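Local coordinates for protein cGAS/DncV-like nucleotidyltransferase in E. coli homolog (Elizabethkingia meningoseptica ATCC 13253 = NBRC 12535, PDB 6E0O) that synthesises cyclic dinucleotide second messengers from nucleoside triphosphates, using magnesium, as the signalling enzyme of a CBASS antiphage defence system, at residues N10-V15 / G234-T239; N229-I232 / Q238-R241; Q29-L34 / V42-Q47; C123-G128 / T134-P139; Y201-I204 / E208-D211. All blocks are in the same frame, centred on the assembly; numbering follows the deposited sequence. Where two conformers were deposited one is given.

Contact 1: residues N10-V15 / G234-T239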
# COMPACT_ATOMS: atom_id res chain seq x y z
N ASN A 10 -20.29 2.66 5.87
CA ASN A 10 -19.56 3.89 6.17
C ASN A 10 -18.06 3.64 6.25
O ASN A 10 -17.26 4.41 5.71
CB ASN A 10 -20.07 4.51 7.48
CG ASN A 10 -21.50 4.98 7.38
OD1 ASN A 10 -22.05 5.11 6.29
ND2 ASN A 10 -22.11 5.26 8.53
N TRP A 11 -17.66 2.56 6.92
CA TRP A 11 -16.25 2.24 7.04
C TRP A 11 -15.62 1.84 5.72
O TRP A 11 -14.39 1.85 5.60
CB TRP A 11 -16.06 1.06 7.98
CG TRP A 11 -16.15 1.37 9.42
CD1 TRP A 11 -16.15 2.60 10.02
CD2 TRP A 11 -16.25 0.42 10.47
NE1 TRP A 11 -16.23 2.46 11.38
CE2 TRP A 11 -16.30 1.13 11.68
CE3 TRP A 11 -16.29 -0.98 10.50
CZ2 TRP A 11 -16.40 0.48 12.91
CZ3 TRP A 11 -16.39 -1.61 11.71
CH2 TRP A 11 -16.44 -0.88 12.90
N SER A 12 -16.42 1.45 4.74
CA SER A 12 -15.89 0.99 3.47
C SER A 12 -15.54 2.12 2.54
O SER A 12 -14.99 1.86 1.46
CB SER A 12 -16.91 0.07 2.79
OG SER A 12 -17.95 0.84 2.22
N ARG A 13 -15.85 3.37 2.89
CA ARG A 13 -15.63 4.49 1.99
C ARG A 13 -14.20 5.02 2.10
O ARG A 13 -13.62 5.04 3.18
CB ARG A 13 -16.61 5.62 2.33
CG ARG A 13 -18.07 5.23 2.16
CD ARG A 13 -18.38 5.08 0.68
NE ARG A 13 -19.76 4.71 0.37
CZ ARG A 13 -20.16 3.47 0.08
NH1 ARG A 13 -19.30 2.46 0.07
NH2 ARG A 13 -21.44 3.26 -0.21
N PRO A 14 -13.63 5.49 0.98
CA PRO A 14 -12.33 6.17 1.07
C PRO A 14 -12.48 7.44 1.88
O PRO A 14 -13.49 8.14 1.79
CB PRO A 14 -11.98 6.50 -0.39
CG PRO A 14 -12.96 5.80 -1.22
CD PRO A 14 -14.17 5.48 -0.38
N VAL A 15 -11.47 7.74 2.69
CA VAL A 15 -11.51 8.95 3.50
C VAL A 15 -10.65 10.06 2.91
O VAL A 15 -11.14 11.17 2.68
CB VAL A 15 -11.19 8.64 4.97
CG1 VAL A 15 -11.15 9.90 5.79
CG2 VAL A 15 -12.23 7.68 5.54
N GLY A 234 -24.34 -5.90 -2.68
CA GLY A 234 -25.29 -5.29 -1.78
C GLY A 234 -25.38 -5.89 -0.40
O GLY A 234 -26.28 -5.50 0.36
N ASN A 235 -24.50 -6.82 -0.04
CA ASN A 235 -24.55 -7.42 1.30
C ASN A 235 -23.17 -7.31 1.93
O ASN A 235 -22.33 -8.21 1.79
CB ASN A 235 -25.04 -8.86 1.27
CG ASN A 235 -25.41 -9.36 2.65
OD1 ASN A 235 -24.88 -8.87 3.65
ND2 ASN A 235 -26.33 -10.32 2.72
N TYR A 236 -22.94 -6.21 2.64
CA TYR A 236 -21.62 -5.96 3.21
C TYR A 236 -21.37 -6.89 4.39
O TYR A 236 -20.26 -7.39 4.56
CB TYR A 236 -21.51 -4.50 3.65
CG TYR A 236 -21.36 -3.52 2.52
CD1 TYR A 236 -22.40 -3.31 1.62
CD2 TYR A 236 -20.19 -2.80 2.35
CE1 TYR A 236 -22.26 -2.41 0.59
CE2 TYR A 236 -20.05 -1.89 1.33
CZ TYR A 236 -21.09 -1.71 0.45
OH TYR A 236 -20.95 -0.80 -0.56
N THR A 237 -22.40 -7.12 5.22
CA THR A 237 -22.23 -7.95 6.40
C THR A 237 -21.86 -9.37 5.99
O THR A 237 -20.93 -9.97 6.55
CB THR A 237 -23.51 -7.94 7.24
OG1 THR A 237 -23.78 -6.61 7.71
CG2 THR A 237 -23.36 -8.86 8.44
N GLN A 238 -22.58 -9.94 5.02
CA GLN A 238 -22.29 -11.32 4.64
C GLN A 238 -21.00 -11.41 3.83
O GLN A 238 -20.26 -12.40 3.95
CB GLN A 238 -23.46 -11.93 3.88
CG GLN A 238 -23.36 -13.45 3.81
CD GLN A 238 -23.56 -14.13 5.17
OE1 GLN A 238 -23.91 -13.50 6.18
NE2 GLN A 238 -23.34 -15.43 5.21
N THR A 239 -20.71 -10.40 3.00
CA THR A 239 -19.45 -10.42 2.27
C THR A 239 -18.27 -10.39 3.23
O THR A 239 -17.30 -11.15 3.07
CB THR A 239 -19.37 -9.22 1.31
OG1 THR A 239 -20.34 -9.37 0.28
CG2 THR A 239 -17.97 -9.12 0.69
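Ser12 and Tyr236 make the close part of this contact, where the chain leaving helix 5-11 meets the N-capped first turn of helix 236-252, in the helical lobe of this nucleotidyltransferase. Ser12 OG comes within 3.6 Å of Tyr236 CE2, approaching the ring at a slant, and Ser12 CB follows at 4.0 Å from the same carbon. The hydroxyl sits between the backbone N and the carbonyl carbon (chi1 77°), and its polar partner is Ile9 O, so against the tyrosine it acts as packing. Ile9 also touches the ring, and both Ser12 and Tyr236 are buried.

The other side is looser. Arg13 bends at chi2 and brings the edge of its guanidinium up to the phenol oxygen, in plane, with NH1 3.7 Å from Tyr236 OH, too far to bond. The two planes stand 59° apart. Arg13 is partly exposed, yet NH1 is covered here and has no partner anywhere in the model, while Tyr236 OH has a weak hydrogen bond from Arg191.

Behind the tyrosine, the helix start is firmly pinned. Asn235 is the N-cap: its OD1 accepts from Gln238 N at 2.9 Å, the donor standing above the amide plane. Its backbone oxygen is gripped twice, since Thr239 N at 3.0 Å and Thr239 OG1 at 2.8 Å reach Asn235 O from opposite faces of its carbonyl plane.

Contact 2: residues N229-I232 / Q238-R241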
# COMPACT_ATOMS: atom_id res chain seq x y z
N ASN A 229 -16.38 -14.97 -6.18
CA ASN A 229 -17.75 -15.39 -5.89
C ASN A 229 -18.09 -15.33 -4.40
O ASN A 229 -19.22 -15.68 -4.04
CB ASN A 229 -18.04 -16.77 -6.49
CG ASN A 229 -17.31 -17.90 -5.80
OD1 ASN A 229 -16.62 -17.70 -4.81
ND2 ASN A 229 -17.48 -19.10 -6.33
N GLN A 230 -17.18 -14.88 -3.54
CA GLN A 230 -17.49 -14.65 -2.13
C GLN A 230 -18.00 -13.24 -1.88
O GLN A 230 -18.45 -12.94 -0.77
CB GLN A 230 -16.24 -14.85 -1.27
CG GLN A 230 -15.64 -16.23 -1.34
CD GLN A 230 -16.54 -17.26 -0.72
OE1 GLN A 230 -17.02 -17.08 0.41
NE2 GLN A 230 -16.79 -18.34 -1.44
N PHE A 231 -17.91 -12.35 -2.87
CA PHE A 231 -18.33 -10.96 -2.72
C PHE A 231 -19.77 -10.84 -3.20
O PHE A 231 -20.06 -11.08 -4.37
CB PHE A 231 -17.37 -10.05 -3.48
CG PHE A 231 -15.95 -10.10 -2.96
CD1 PHE A 231 -15.08 -11.10 -3.35
CD2 PHE A 231 -15.49 -9.15 -2.06
CE1 PHE A 231 -13.79 -11.16 -2.88
CE2 PHE A 231 -14.19 -9.21 -1.57
CZ PHE A 231 -13.34 -10.21 -1.98
N ILE A 232 -20.67 -10.51 -2.28
CA ILE A 232 -22.11 -10.58 -2.52
C ILE A 232 -22.62 -9.17 -2.73
O ILE A 232 -22.62 -8.35 -1.80
CB ILE A 232 -22.83 -11.23 -1.34
CG1 ILE A 232 -22.26 -12.60 -1.02
CG2 ILE A 232 -24.34 -11.30 -1.62
CD1 ILE A 232 -22.70 -13.09 0.34
N GLN A 238 -22.58 -9.94 5.02
CA GLN A 238 -22.29 -11.32 4.64
C GLN A 238 -21.00 -11.41 3.83
O GLN A 238 -20.26 -12.40 3.95
CB GLN A 238 -23.46 -11.93 3.88
CG GLN A 238 -23.36 -13.45 3.81
CD GLN A 238 -23.56 -14.13 5.17
OE1 GLN A 238 -23.91 -13.50 6.18
NE2 GLN A 238 -23.34 -15.43 5.21
N THR A 239 -20.71 -10.40 3.00
CA THR A 239 -19.45 -10.42 2.27
C THR A 239 -18.27 -10.39 3.23
O THR A 239 -17.30 -11.15 3.07
CB THR A 239 -19.37 -9.22 1.31
OG1 THR A 239 -20.34 -9.37 0.28
CG2 THR A 239 -17.97 -9.12 0.69
N LEU A 240 -18.33 -9.52 4.24
CA LEU A 240 -17.24 -9.41 5.20
C LEU A 240 -17.09 -10.71 5.98
O LEU A 240 -15.97 -11.17 6.22
CB LEU A 240 -17.48 -8.23 6.13
CG LEU A 240 -16.41 -7.94 7.19
CD1 LEU A 240 -15.05 -7.66 6.57
CD2 LEU A 240 -16.88 -6.77 8.05
N ARG A 241 -18.21 -11.33 6.34
CA ARG A 241 -18.16 -12.65 6.96
C ARG A 241 -17.45 -13.65 6.04
O ARG A 241 -16.54 -14.37 6.47
CB ARG A 241 -19.57 -13.14 7.27
CG ARG A 241 -19.59 -14.39 8.12
CD ARG A 241 -21.00 -14.94 8.23
NE ARG A 241 -21.11 -15.88 9.35
CZ ARG A 241 -20.80 -17.16 9.29
NH1 ARG A 241 -20.36 -17.69 8.15
NH2 ARG A 241 -20.93 -17.92 10.37
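The loop between helices 216-224 and 236-252 doubles back on the first turns of the second helix, and Ile232 and Thr239 fasten it there. Ile232 N gives a hydrogen bond of 2.8 Å to Thr239 OG1, nearly straight at 160°. This buried hydroxyl, whose own hydrogen is engaged by Asn235 O, thus accepts from the loop and donates elsewhere; with both bonds made, its rotation is fixed. The threonine torsion sorts the two branches: OG1 lies beside the backbone N (chi1 -67°) and turns to Ile232, while CG2, anti to that nitrogen, is directed at Phe231.

There CG2 meets Phe231 CD2 at 3.7 Å, slanting onto the ring, and also lies 3.9 Å from Phe231 CA. Phe231 starts out away from the helix turn, and its ring lies in the helical lobe of this nucleotidyltransferase, where Leu188 of helix 188-205, Val226 and Val243 close round it. Thr239 touches Leu188 as well, so the loop, helix 236-252 and helix 188-205 share one apolar layer.

On the more exposed flank, Ile232 sends CD1 across the stem of Gln238, 3.6 Å from CG and 3.8 Å from CB. Ile232 CB also rests 3.5 Å from Thr239 OG1, the two side chains sliding past each other in opposite directions. Gln238 bends at chi2, and its amide runs away from the loop. Further back, Gln230 O lies 4.1 Å from Thr239 CA and accepts a hydrogen bond from Asn242 ND2 one turn along the helix.

Contact 3: residues Q29-L34 / V42-Q47. With nucleotides of chain B.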
# COMPACT_ATOMS: atom_id res chain seq x y z
N GLN A 29 4.11 20.64 -4.77
CA GLN A 29 5.29 21.25 -4.18
C GLN A 29 6.47 20.31 -4.22
O GLN A 29 7.60 20.72 -4.53
CB GLN A 29 5.00 21.66 -2.74
CG GLN A 29 4.03 22.81 -2.60
CD GLN A 29 3.74 23.12 -1.15
OE1 GLN A 29 4.63 23.05 -0.31
NE2 GLN A 29 2.49 23.42 -0.84
N ILE A 30 6.25 19.04 -3.87
CA ILE A 30 7.35 18.08 -3.84
C ILE A 30 7.87 17.83 -5.25
O ILE A 30 9.08 17.76 -5.47
CB ILE A 30 6.92 16.79 -3.11
CG1 ILE A 30 6.84 17.13 -1.62
CG2 ILE A 30 7.89 15.67 -3.40
CD1 ILE A 30 6.09 16.15 -0.80
N THR A 31 6.97 17.69 -6.22
CA THR A 31 7.39 17.49 -7.60
C THR A 31 8.30 18.62 -8.06
O THR A 31 9.35 18.37 -8.65
CB THR A 31 6.17 17.35 -8.49
OG1 THR A 31 5.44 16.17 -8.13
CG2 THR A 31 6.56 17.26 -9.95
N ALA A 32 7.93 19.87 -7.75
CA ALA A 32 8.76 21.00 -8.17
C ALA A 32 10.15 20.92 -7.55
O ALA A 32 11.16 21.14 -8.22
CB ALA A 32 8.07 22.32 -7.82
N ALA A 33 10.22 20.59 -6.26
CA ALA A 33 11.51 20.48 -5.59
C ALA A 33 12.38 19.41 -6.23
O ALA A 33 13.59 19.60 -6.43
CB ALA A 33 11.30 20.21 -4.10
N LEU A 34 11.79 18.26 -6.57
CA LEU A 34 12.57 17.18 -7.16
C LEU A 34 12.98 17.50 -8.59
O LEU A 34 14.12 17.22 -8.99
CB LEU A 34 11.77 15.88 -7.09
CG LEU A 34 11.45 15.39 -5.68
CD1 LEU A 34 10.53 14.18 -5.75
CD2 LEU A 34 12.70 15.08 -4.89
N VAL A 42 13.95 11.50 -13.90
CA VAL A 42 13.12 10.69 -13.02
C VAL A 42 11.70 10.62 -13.55
O VAL A 42 11.21 11.53 -14.22
CB VAL A 42 13.11 11.24 -11.57
CG1 VAL A 42 14.50 11.20 -10.98
CG2 VAL A 42 12.54 12.66 -11.52
N THR A 43 11.03 9.52 -13.22
CA THR A 43 9.58 9.41 -13.33
C THR A 43 9.02 9.54 -11.91
O THR A 43 9.50 8.86 -11.00
CB THR A 43 9.17 8.05 -13.89
OG1 THR A 43 9.66 7.90 -15.22
CG2 THR A 43 7.65 7.88 -13.91
N ILE A 44 8.04 10.42 -11.73
CA ILE A 44 7.37 10.58 -10.45
C ILE A 44 5.97 10.01 -10.58
O ILE A 44 5.26 10.30 -11.55
CB ILE A 44 7.36 12.06 -10.00
CG1 ILE A 44 8.79 12.51 -9.68
CG2 ILE A 44 6.45 12.23 -8.80
CD1 ILE A 44 8.96 14.02 -9.46
N PHE A 45 5.58 9.16 -9.63
CA PHE A 45 4.28 8.52 -9.64
C PHE A 45 3.90 8.17 -8.21
O PHE A 45 4.72 8.28 -7.30
CB PHE A 45 4.26 7.31 -10.57
CG PHE A 45 5.10 6.15 -10.12
CD1 PHE A 45 6.44 6.04 -10.49
CD2 PHE A 45 4.54 5.13 -9.37
CE1 PHE A 45 7.20 4.94 -10.10
CE2 PHE A 45 5.28 4.04 -8.97
CZ PHE A 45 6.62 3.94 -9.34
N LEU A 46 2.65 7.76 -8.02
CA LEU A 46 2.18 7.41 -6.69
C LEU A 46 2.13 5.90 -6.51
O LEU A 46 1.88 5.14 -7.45
CB LEU A 46 0.78 7.97 -6.44
CG LEU A 46 0.61 9.48 -6.59
CD1 LEU A 46 -0.81 9.89 -6.17
CD2 LEU A 46 1.67 10.24 -5.79
N GLN A 47 2.32 5.48 -5.27
CA GLN A 47 1.99 4.12 -4.88
C GLN A 47 1.23 4.17 -3.56
O GLN A 47 0.89 5.25 -3.07
CB GLN A 47 3.25 3.28 -4.77
CG GLN A 47 4.10 3.65 -3.60
CD GLN A 47 5.32 2.78 -3.47
OE1 GLN A 47 5.67 2.03 -4.37
NE2 GLN A 47 5.97 2.88 -2.32
P A B 2 6.87 0.96 5.91
OP1 A B 2 7.99 0.08 5.48
OP2 A B 2 6.93 1.60 7.25
O5' A B 2 6.73 2.13 4.83
C5' A B 2 7.60 3.26 4.84
C4' A B 2 7.68 3.91 3.48
O4' A B 2 8.39 3.02 2.58
C3' A B 2 6.34 4.21 2.82
O3' A B 2 6.41 5.41 2.06
C2' A B 2 6.13 3.01 1.90
O2' A B 2 5.31 3.27 0.78
C1' A B 2 7.56 2.68 1.48
N9 A B 2 7.75 1.25 1.20
C8 A B 2 7.82 0.23 2.12
N7 A B 2 7.99 -0.95 1.59
C5 A B 2 8.01 -0.70 0.23
C6 A B 2 8.15 -1.54 -0.89
N6 A B 2 8.31 -2.86 -0.84
N1 A B 2 8.14 -0.94 -2.10
C2 A B 2 7.99 0.38 -2.19
N3 A B 2 7.85 1.27 -1.22
C4 A B 2 7.87 0.66 -0.02
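Thr31 OG1 is hydrogen-bonded back to Ile27 O, one turn earlier in helix 21-38, and with its polarity spent there it lies against Ile44 CG2 of strand 42-47 at 4.1 Å. The isoleucine wedges its longer branch further up the helix: CD1 touches Thr31 CG2 at 4.1 Å and Leu34 CD1 at 4.0 Å, side chains meeting at a slant. Ile44 CG1 lies beside its backbone N (chi1 -67°), and an extended chi2 carries the methyl against both helix residues. Leu34 continues inward to Val137, which seats the helix on the sheet of the nucleotidyltransferase core.

Further along the chain, Gln47 meets the bound nucleotide, consistent with a place in the ATP site. Its NE2 lies 2.7 Å from N3 of A2 of chain B and makes a weak hydrogen bond of 3.2 Å to the O2' of that nucleotide, with a bent N-H angle of 133°. Gln47 thus approaches atoms common to adenosine and guanosine, an N3 and a ribose hydroxyl, which is consistent with the probable use of both ATP and GTP.

Contact 4: residues C123-G128 / T134-P139. With nucleotides of chain B.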
# COMPACT_ATOMS: atom_id res chain seq x y z
N CYS A 123 12.60 5.94 2.96
CA CYS A 123 12.10 7.09 2.22
C CYS A 123 12.66 8.36 2.84
O CYS A 123 13.36 8.32 3.86
CB CYS A 123 10.57 7.11 2.24
SG CYS A 123 9.85 7.36 3.89
N ILE A 124 12.34 9.49 2.22
CA ILE A 124 12.55 10.81 2.80
C ILE A 124 11.16 11.37 3.11
O ILE A 124 10.33 11.54 2.21
CB ILE A 124 13.30 11.76 1.85
CG1 ILE A 124 14.62 11.16 1.34
CG2 ILE A 124 13.50 13.08 2.57
CD1 ILE A 124 15.65 10.89 2.40
N GLN A 125 10.90 11.66 4.38
CA GLN A 125 9.62 12.21 4.77
C GLN A 125 9.66 13.73 4.66
O GLN A 125 10.62 14.36 5.08
CB GLN A 125 9.30 11.81 6.21
CG GLN A 125 7.95 12.22 6.71
CD GLN A 125 7.69 11.65 8.09
OE1 GLN A 125 7.76 12.36 9.09
NE2 GLN A 125 7.41 10.36 8.16
N VAL A 126 8.61 14.29 4.08
CA VAL A 126 8.41 15.73 4.03
C VAL A 126 7.15 16.01 4.85
O VAL A 126 6.03 15.78 4.39
CB VAL A 126 8.29 16.26 2.60
CG1 VAL A 126 8.14 17.77 2.64
CG2 VAL A 126 9.48 15.83 1.74
N ASN A 127 7.33 16.53 6.06
CA ASN A 127 6.21 16.76 6.94
C ASN A 127 5.30 17.84 6.38
O ASN A 127 5.76 18.85 5.83
CB ASN A 127 6.72 17.15 8.32
CG ASN A 127 7.40 15.99 9.01
OD1 ASN A 127 8.51 16.12 9.52
ND2 ASN A 127 6.72 14.86 9.05
N GLY A 128 4.00 17.61 6.51
CA GLY A 128 3.00 18.52 5.99
C GLY A 128 2.78 19.72 6.91
O GLY A 128 3.53 19.99 7.85
N THR A 134 1.47 15.30 4.74
CA THR A 134 2.80 14.73 4.78
C THR A 134 2.98 13.76 3.62
O THR A 134 2.05 13.05 3.21
CB THR A 134 2.99 14.01 6.11
OG1 THR A 134 2.98 15.00 7.15
CG2 THR A 134 4.27 13.24 6.15
N ALA A 135 4.20 13.72 3.11
CA ALA A 135 4.54 12.84 2.00
C ALA A 135 5.78 12.05 2.34
O ALA A 135 6.71 12.56 2.97
CB ALA A 135 4.80 13.64 0.72
N ASP A 136 5.78 10.79 1.92
CA ASP A 136 6.96 9.95 1.92
C ASP A 136 7.46 9.91 0.48
O ASP A 136 6.74 9.46 -0.41
CB ASP A 136 6.60 8.54 2.36
CG ASP A 136 6.39 8.43 3.85
OD1 ASP A 136 6.65 9.41 4.56
OD2 ASP A 136 5.98 7.33 4.30
N VAL A 137 8.68 10.40 0.26
CA VAL A 137 9.29 10.37 -1.06
C VAL A 137 10.22 9.17 -1.13
O VAL A 137 11.11 9.01 -0.29
CB VAL A 137 10.04 11.68 -1.35
CG1 VAL A 137 10.73 11.61 -2.70
CG2 VAL A 137 9.08 12.85 -1.28
N ILE A 138 10.00 8.31 -2.13
CA ILE A 138 10.69 7.04 -2.24
C ILE A 138 11.60 7.08 -3.47
O ILE A 138 11.15 6.75 -4.57
CB ILE A 138 9.70 5.87 -2.32
CG1 ILE A 138 8.75 5.91 -1.12
CG2 ILE A 138 10.44 4.56 -2.37
CD1 ILE A 138 7.42 5.30 -1.39
N PRO A 139 12.85 7.52 -3.33
CA PRO A 139 13.79 7.38 -4.46
C PRO A 139 14.05 5.91 -4.74
O PRO A 139 14.10 5.08 -3.82
CB PRO A 139 15.05 8.10 -3.97
CG PRO A 139 14.98 8.00 -2.49
CD PRO A 139 13.51 8.07 -2.13
P A B 2 6.87 0.96 5.91
OP1 A B 2 7.99 0.08 5.48
OP2 A B 2 6.93 1.60 7.25
O5' A B 2 6.73 2.13 4.83
C5' A B 2 7.60 3.26 4.84
C4' A B 2 7.68 3.91 3.48
O4' A B 2 8.39 3.02 2.58
C3' A B 2 6.34 4.21 2.82
O3' A B 2 6.41 5.41 2.06
C2' A B 2 6.13 3.01 1.90
O2' A B 2 5.31 3.27 0.78
C1' A B 2 7.56 2.68 1.48
N9 A B 2 7.75 1.25 1.20
C8 A B 2 7.82 0.23 2.12
N7 A B 2 7.99 -0.95 1.59
C5 A B 2 8.01 -0.70 0.23
C6 A B 2 8.15 -1.54 -0.89
N6 A B 2 8.31 -2.86 -0.84
N1 A B 2 8.14 -0.94 -2.10
C2 A B 2 7.99 0.38 -2.19
N3 A B 2 7.85 1.27 -1.22
C4 A B 2 7.87 0.66 -0.02
O HOH W 1 7.61 7.99 6.94
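Gln125 and Asp136 are brought side by side by their torsions: Gln125 CG is anti to its backbone N (chi1 -175°) with the chain extended beyond, and Asp136 CG lies beside its own N (chi1 -76°). Both side chains point the same way, and amide and carboxylate are nearly coplanar, their planes 6° apart. A water bridges them, taking a hydrogen bond from Gln125 NE2 at 2.7 Å and giving one to Asp136 OD1 at 2.9 Å. The other carboxylate oxygen, Asp136 OD2, lies 3.0 Å from the O3' of A2 of chain B. Cys123 SG flanks the carboxylate, 3.6 Å from Asp136 CG, while Ile138 CD1 rests against the same nucleotide, 3.6 Å from O3'.

The backbones pair antiparallel. Ile124 with Val137 and Val126 with Ala135 are hydrogen-bonded pairs, each joined in both directions, and Gln125 with Asp136 is the non-hydrogen-bonded pair between them. Past the strands, Gly128 N donates to Thr134 OG1 at 2.9 Å, which closes the base of the connecting loop. Ile124, Val126, Ala135 and Val137 share the opposite face, where Val126 CG2 and Val137 CG2 meet at 4.3 Å and helices 21-38 and 98-113 pack on.

The side chain of Asp136 lies about 6 Å from the bound magnesium ion, too far to coordinate it here, although Asp136, Asp61 and Asp63 are the probable magnesium-binding residues. A beta hairpin carrying one of the acidic residues beside a nucleotide hydroxyl is characteristic of the nucleotidyltransferase active site.

Contact 5: residues Y201-I204 / E208-D211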
# COMPACT_ATOMS: atom_id res chain seq x y z
N TYR A 201 -6.78 -0.40 12.52
CA TYR A 201 -6.43 0.80 13.29
C TYR A 201 -7.12 0.81 14.65
O TYR A 201 -6.53 1.23 15.66
CB TYR A 201 -6.80 2.05 12.50
CG TYR A 201 -5.91 2.31 11.30
CD1 TYR A 201 -4.52 2.22 11.40
CD2 TYR A 201 -6.46 2.65 10.08
CE1 TYR A 201 -3.72 2.45 10.30
CE2 TYR A 201 -5.66 2.88 8.98
CZ TYR A 201 -4.29 2.78 9.09
OH TYR A 201 -3.50 3.02 7.99
N ARG A 202 -8.38 0.35 14.70
CA ARG A 202 -9.09 0.30 15.98
C ARG A 202 -8.44 -0.69 16.93
O ARG A 202 -8.27 -0.39 18.13
CB ARG A 202 -10.56 -0.06 15.75
CG ARG A 202 -11.35 1.07 15.16
CD ARG A 202 -12.70 0.61 14.62
NE ARG A 202 -13.56 1.76 14.35
CZ ARG A 202 -14.60 2.12 15.09
NH1 ARG A 202 -14.97 1.41 16.15
NH2 ARG A 202 -15.30 3.19 14.75
N LEU A 203 -8.06 -1.86 16.43
CA LEU A 203 -7.40 -2.85 17.27
C LEU A 203 -6.05 -2.35 17.75
O LEU A 203 -5.66 -2.60 18.90
CB LEU A 203 -7.26 -4.16 16.51
CG LEU A 203 -8.55 -4.91 16.19
CD1 LEU A 203 -8.27 -6.03 15.21
CD2 LEU A 203 -9.18 -5.46 17.47
N ILE A 204 -5.31 -1.64 16.90
CA ILE A 204 -4.04 -1.05 17.32
C ILE A 204 -4.28 -0.00 18.40
O ILE A 204 -3.61 0.01 19.43
CB ILE A 204 -3.30 -0.45 16.11
CG1 ILE A 204 -2.90 -1.55 15.13
CG2 ILE A 204 -2.07 0.35 16.56
CD1 ILE A 204 -2.45 -1.02 13.78
N GLU A 208 -4.97 -4.06 21.24
CA GLU A 208 -5.30 -5.47 21.10
C GLU A 208 -4.32 -6.20 20.19
O GLU A 208 -4.14 -7.41 20.34
CB GLU A 208 -6.72 -5.59 20.55
CG GLU A 208 -7.27 -6.99 20.55
CD GLU A 208 -7.48 -7.53 21.94
OE1 GLU A 208 -7.67 -6.72 22.88
OE2 GLU A 208 -7.47 -8.76 22.11
N ILE A 209 -3.72 -5.49 19.24
CA ILE A 209 -2.69 -6.05 18.37
C ILE A 209 -1.56 -5.03 18.24
O ILE A 209 -1.76 -3.83 18.46
CB ILE A 209 -3.21 -6.45 16.97
CG1 ILE A 209 -3.67 -5.21 16.20
CG2 ILE A 209 -4.33 -7.48 17.10
CD1 ILE A 209 -4.22 -5.51 14.82
N ALA A 210 -0.38 -5.52 17.90
CA ALA A 210 0.76 -4.65 17.66
C ALA A 210 0.53 -3.87 16.37
O ALA A 210 -0.17 -4.33 15.46
CB ALA A 210 2.04 -5.47 17.53
N ASP A 211 1.15 -2.70 16.29
CA ASP A 211 0.95 -1.85 15.12
C ASP A 211 1.59 -2.41 13.86
O ASP A 211 1.40 -1.83 12.79
CB ASP A 211 1.41 -0.41 15.38
CG ASP A 211 2.89 -0.30 15.64
OD1 ASP A 211 3.60 -1.32 15.58
OD2 ASP A 211 3.34 0.83 15.91
O HOH W 2 -1.31 -1.54 19.88
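The carboxylates of Glu208 and Asp211 both turn away from helix 188-205, so the faces and edges of these flat groups take no part, and their aliphatic stems meet the helix instead. Glu208 CG lies 3.9 Å from Leu203 CD2, and Asp211 CB 3.8 Å from Ile204 CG2. The Glu208 carboxylate finds its partner elsewhere: OE2 forms a salt bridge with Lys284 of helix 275-289.

Between the two stems sits Ile209. Its CG1 occupies the position between backbone N and carbonyl carbon (chi1 65°), which brings the extended branch back to the helix; CD1 packs on Leu203 CB at 3.7 Å, and CG1 touches Ile204 CG1 at 3.9 Å. Ile204 in turn reaches along the loop, its CD1 3.7 Å from Asp211 CA. Leu203 is buried, with Lys284 and Tyr288 of helix 275-289 beside it, whereas Glu208 and Asp211 are exposed.

Two polar links hold the backbones. Glu208 N donates to Leu203 O at 2.8 Å, nearly along the C=O axis although the N-H angle is only 147°. One water donates to both Ile204 O, at 2.8 Å, and Ile209 O, so a carbonyl from the last turn and one from the loop are bridged.

The backbone bond from residue i+5 to the carbonyl of residue i is the one found in Schellman motifs, and here it closes the C-terminal end of helix 188-205.

From the N terminus, contact 1 opens first, just after helix 5-11, and closes at 234-239, at the start of helix 236-252; contacts 3, 4 and 5 all lie within its long loop. Contact 3 closes a short helix-to-strand connection, contact 4 a hairpin, and contact 5 the turn after helix 188-205, in series. Contact 2 opens at 229, inside contact 1's loop, and runs past its end, so the two overlap and share Gln238 and Thr239. Contacts 3 and 4 meet through the same sheet, Ile30 packing on Ala135 and Gln47 on Ile138, and form part of the sheet side of the nucleotide site. Contacts 1, 2 and 5 belong to the helical side, where Trp11 packs on Arg202.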